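Local structure of decapping and exoribonuclease protein 1 (Kluyveromyces lactis, 4GPS) at residues Ser180-Ile185 with Ala279-Ile284. The protein removes NAD and methylguanosine caps from the 5' ends of RNAs and also degrades RNA as a 5'-3' exoribonuclease that depends on divalent metal. Numbering follows the deposited sequence.
Sequences SLRHHI and AEMDSI. With CIT (citric acid), chain B.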
loop_
_atom_site.group_PDB
_atom_site.type_symbol
_atom_site.label_atom_id
_atom_site.label_comp_id
_atom_site.label_asym_id
_atom_site.label_seq_id
_atom_site.Cartn_x
_atom_site.Cartn_y
_atom_site.Cartn_z
ATOM N N SER A 180 10.941 -2.149 -3.468
ATOM C CA SER A 180 9.708 -2.520 -4.138
ATOM C C SER A 180 8.635 -1.433 -4.248
ATOM O O SER A 180 8.679 -0.447 -3.519
ATOM C CB SER A 180 9.141 -3.730 -3.364
ATOM O OG SER A 180 7.847 -4.092 -3.787
ATOM N N LEU A 181 7.680 -1.601 -5.171
ATOM C CA LEU A 181 6.554 -0.673 -5.229
ATOM C C LEU A 181 5.697 -1.090 -4.015
ATOM O O LEU A 181 5.678 -2.275 -3.637
ATOM C CB LEU A 181 5.746 -0.872 -6.492
ATOM C CG LEU A 181 6.583 -0.676 -7.745
ATOM C CD1 LEU A 181 5.804 -1.201 -8.963
ATOM C CD2 LEU A 181 6.972 0.809 -7.859
ATOM N N ARG A 182 5.008 -0.135 -3.394
ATOM C CA ARG A 182 4.183 -0.431 -2.234
ATOM C C ARG A 182 3.148 -1.547 -2.473
ATOM O O ARG A 182 2.904 -2.377 -1.601
ATOM C CB ARG A 182 3.463 0.829 -1.770
ATOM C CG ARG A 182 2.642 0.593 -0.528
ATOM C CD ARG A 182 2.119 1.884 0.035
ATOM N NE ARG A 182 1.299 2.513 -0.969
ATOM C CZ ARG A 182 0.595 3.605 -0.748
ATOM N NH1 ARG A 182 0.616 4.168 0.451
ATOM N NH2 ARG A 182 -0.108 4.141 -1.729
ATOM N N HIS A 183 2.542 -1.557 -3.654
ATOM C CA HIS A 183 1.541 -2.552 -4.019
ATOM C C HIS A 183 1.980 -3.986 -3.691
ATOM O O HIS A 183 1.188 -4.774 -3.188
ATOM C CB HIS A 183 1.221 -2.449 -5.525
ATOM C CG HIS A 183 -0.090 -3.055 -5.897
ATOM N ND1 HIS A 183 -1.283 -2.366 -5.800
ATOM C CD2 HIS A 183 -0.416 -4.315 -6.280
ATOM C CE1 HIS A 183 -2.287 -3.175 -6.102
ATOM N NE2 HIS A 183 -1.790 -4.364 -6.396
ATOM N N HIS A 184 3.231 -4.338 -3.980
ATOM C CA HIS A 184 3.682 -5.704 -3.711
ATOM C C HIS A 184 3.938 -5.990 -2.254
ATOM O O HIS A 184 3.844 -7.146 -1.845
ATOM C CB HIS A 184 4.928 -6.059 -4.510
ATOM C CG HIS A 184 4.756 -5.883 -5.978
ATOM N ND1 HIS A 184 3.627 -6.310 -6.646
ATOM C CD2 HIS A 184 5.531 -5.265 -6.898
ATOM C CE1 HIS A 184 3.710 -5.953 -7.915
ATOM N NE2 HIS A 184 4.855 -5.317 -8.093
ATOM N N ILE A 185 4.280 -4.963 -1.470
ATOM C CA ILE A 185 4.497 -5.204 -0.063
ATOM C C ILE A 185 3.085 -5.443 0.489
ATOM O O ILE A 185 2.839 -6.395 1.216
ATOM C CB ILE A 185 5.208 -4.009 0.648
ATOM C CG1 ILE A 185 6.589 -3.731 0.009
ATOM C CG2 ILE A 185 5.428 -4.359 2.091
ATOM C CD1 ILE A 185 7.476 -4.972 -0.024
ATOM N N ALA A 279 5.678 4.709 -3.421
ATOM C CA ALA A 279 4.219 4.803 -3.318
ATOM C C ALA A 279 3.691 5.983 -4.091
ATOM O O ALA A 279 4.266 7.065 -4.064
ATOM C CB ALA A 279 3.793 4.932 -1.838
ATOM N N GLU A 280 2.594 5.784 -4.792
ATOM C CA GLU A 280 2.009 6.888 -5.514
ATOM C C GLU A 280 1.082 7.575 -4.514
ATOM O O GLU A 280 0.269 6.899 -3.857
ATOM C CB GLU A 280 1.213 6.392 -6.724
ATOM C CG GLU A 280 0.190 7.427 -7.209
ATOM C CD GLU A 280 -0.539 7.017 -8.481
ATOM O OE1 GLU A 280 -1.370 7.828 -8.965
ATOM O OE2 GLU A 280 -0.272 5.896 -8.991
ATOM N N MET A 281 1.229 8.898 -4.381
ATOM C CA MET A 281 0.408 9.707 -3.482
ATOM C C MET A 281 -0.558 10.499 -4.338
ATOM O O MET A 281 -0.145 11.160 -5.292
ATOM C CB MET A 281 1.274 10.679 -2.686
ATOM C CG MET A 281 2.439 10.000 -1.968
ATOM S SD MET A 281 1.971 8.982 -0.476
ATOM C CE MET A 281 1.673 7.428 -1.235
ATOM N N ASP A 282 -1.842 10.433 -3.997
ATOM C CA ASP A 282 -2.869 11.143 -4.730
ATOM C C ASP A 282 -2.814 12.627 -4.523
ATOM O O ASP A 282 -3.072 13.392 -5.447
ATOM C CB ASP A 282 -4.264 10.697 -4.307
ATOM C CG ASP A 282 -4.516 9.244 -4.542
ATOM O OD1 ASP A 282 -3.983 8.684 -5.527
ATOM O OD2 ASP A 282 -5.267 8.674 -3.725
ATOM N N SER A 283 -2.468 13.051 -3.315
ATOM C CA SER A 283 -2.457 14.477 -3.063
ATOM C C SER A 283 -1.897 14.834 -1.729
ATOM O O SER A 283 -1.620 13.962 -0.898
ATOM C CB SER A 283 -3.890 14.999 -3.077
ATOM O OG SER A 283 -4.600 14.540 -1.916
ATOM N N ILE A 284 -1.748 16.141 -1.525
ATOM C CA ILE A 284 -1.300 16.674 -0.242
ATOM C C ILE A 284 -2.388 17.601 0.261
ATOM O O ILE A 284 -3.006 18.325 -0.523
ATOM C CB ILE A 284 -0.047 17.552 -0.306
ATOM C CG1 ILE A 284 1.151 16.752 -0.801
ATOM C CG2 ILE A 284 0.288 18.040 1.104
ATOM C CD1 ILE A 284 1.228 16.633 -2.305
HETATM C C1 CIT B . -3.163 -0.484 -2.729
HETATM O O1 CIT B . -2.369 -1.404 -2.664
HETATM O O2 CIT B . -4.497 -0.740 -2.720
HETATM C C2 CIT B . -2.648 0.951 -2.835
HETATM C C3 CIT B . -1.684 1.092 -4.038
HETATM O O7 CIT B . -0.641 0.130 -3.891
HETATM C C4 CIT B . -1.083 2.521 -4.073
HETATM C C5 CIT B . 0.271 2.573 -4.782
HETATM O O3 CIT B . 1.281 2.655 -4.130
HETATM O O4 CIT B . 0.335 2.530 -6.142
HETATM C C6 CIT B . -2.448 0.861 -5.335
HETATM O O5 CIT B . -1.911 0.294 -6.273
HETATM O O6 CIT B . -3.727 1.302 -5.444
#
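Arg-182 lays its guanidinium over the methyl of Ala-279, a buried contact at the active site of this PD-(D/E)XK-type nuclease, where strand 176-181, paired in parallel with strand 273-285, gives way to helix 182-190. Ala-279 CB sits over the centre of the flat group, 3.5 Å above its plane and 3.6 Å from Arg-182 NE. The arginine reaches this place with CG anti to the backbone N (chi1 -177°) and a bend at chi3 (60°). Met-281 crosses it at about a right angle; its CE comes obliquely to the nitrogen end, 3.8 Å from Arg-182 NH2. No hydrogen bond joins the two segments directly. Instead a citrate, probably from the crystallisation liquor, lies between them: its O3 accepts from Arg-182 NE at 3.2 Å and, weakly, from Arg-182 NH2, while Glu-280 N makes a long, weak bond to the same oxygen. On the helix side His-183 ND1 holds another citrate carboxylate, donating to O5 at 2.8 Å. Arg-182 NH1 forms a salt bridge with Glu-293 OE2; Glu-293 binds the divalent metal together with Asp-282, a pairing consistent with a second-shell role for the arginine in positioning a metal ligand. With an alanine in its place, the Glu-293 carboxylate is likely to lose this charged mate and be freer to turn, and the Ala-279 methyl to lose its flat cover. With Glu-280 and Gln-317 nearby as likely substrate-binding residues, the two citrate carboxylates, one held by Arg-182 and the other by His-183, are consistent with a pocket suited to the anionic groups of RNA.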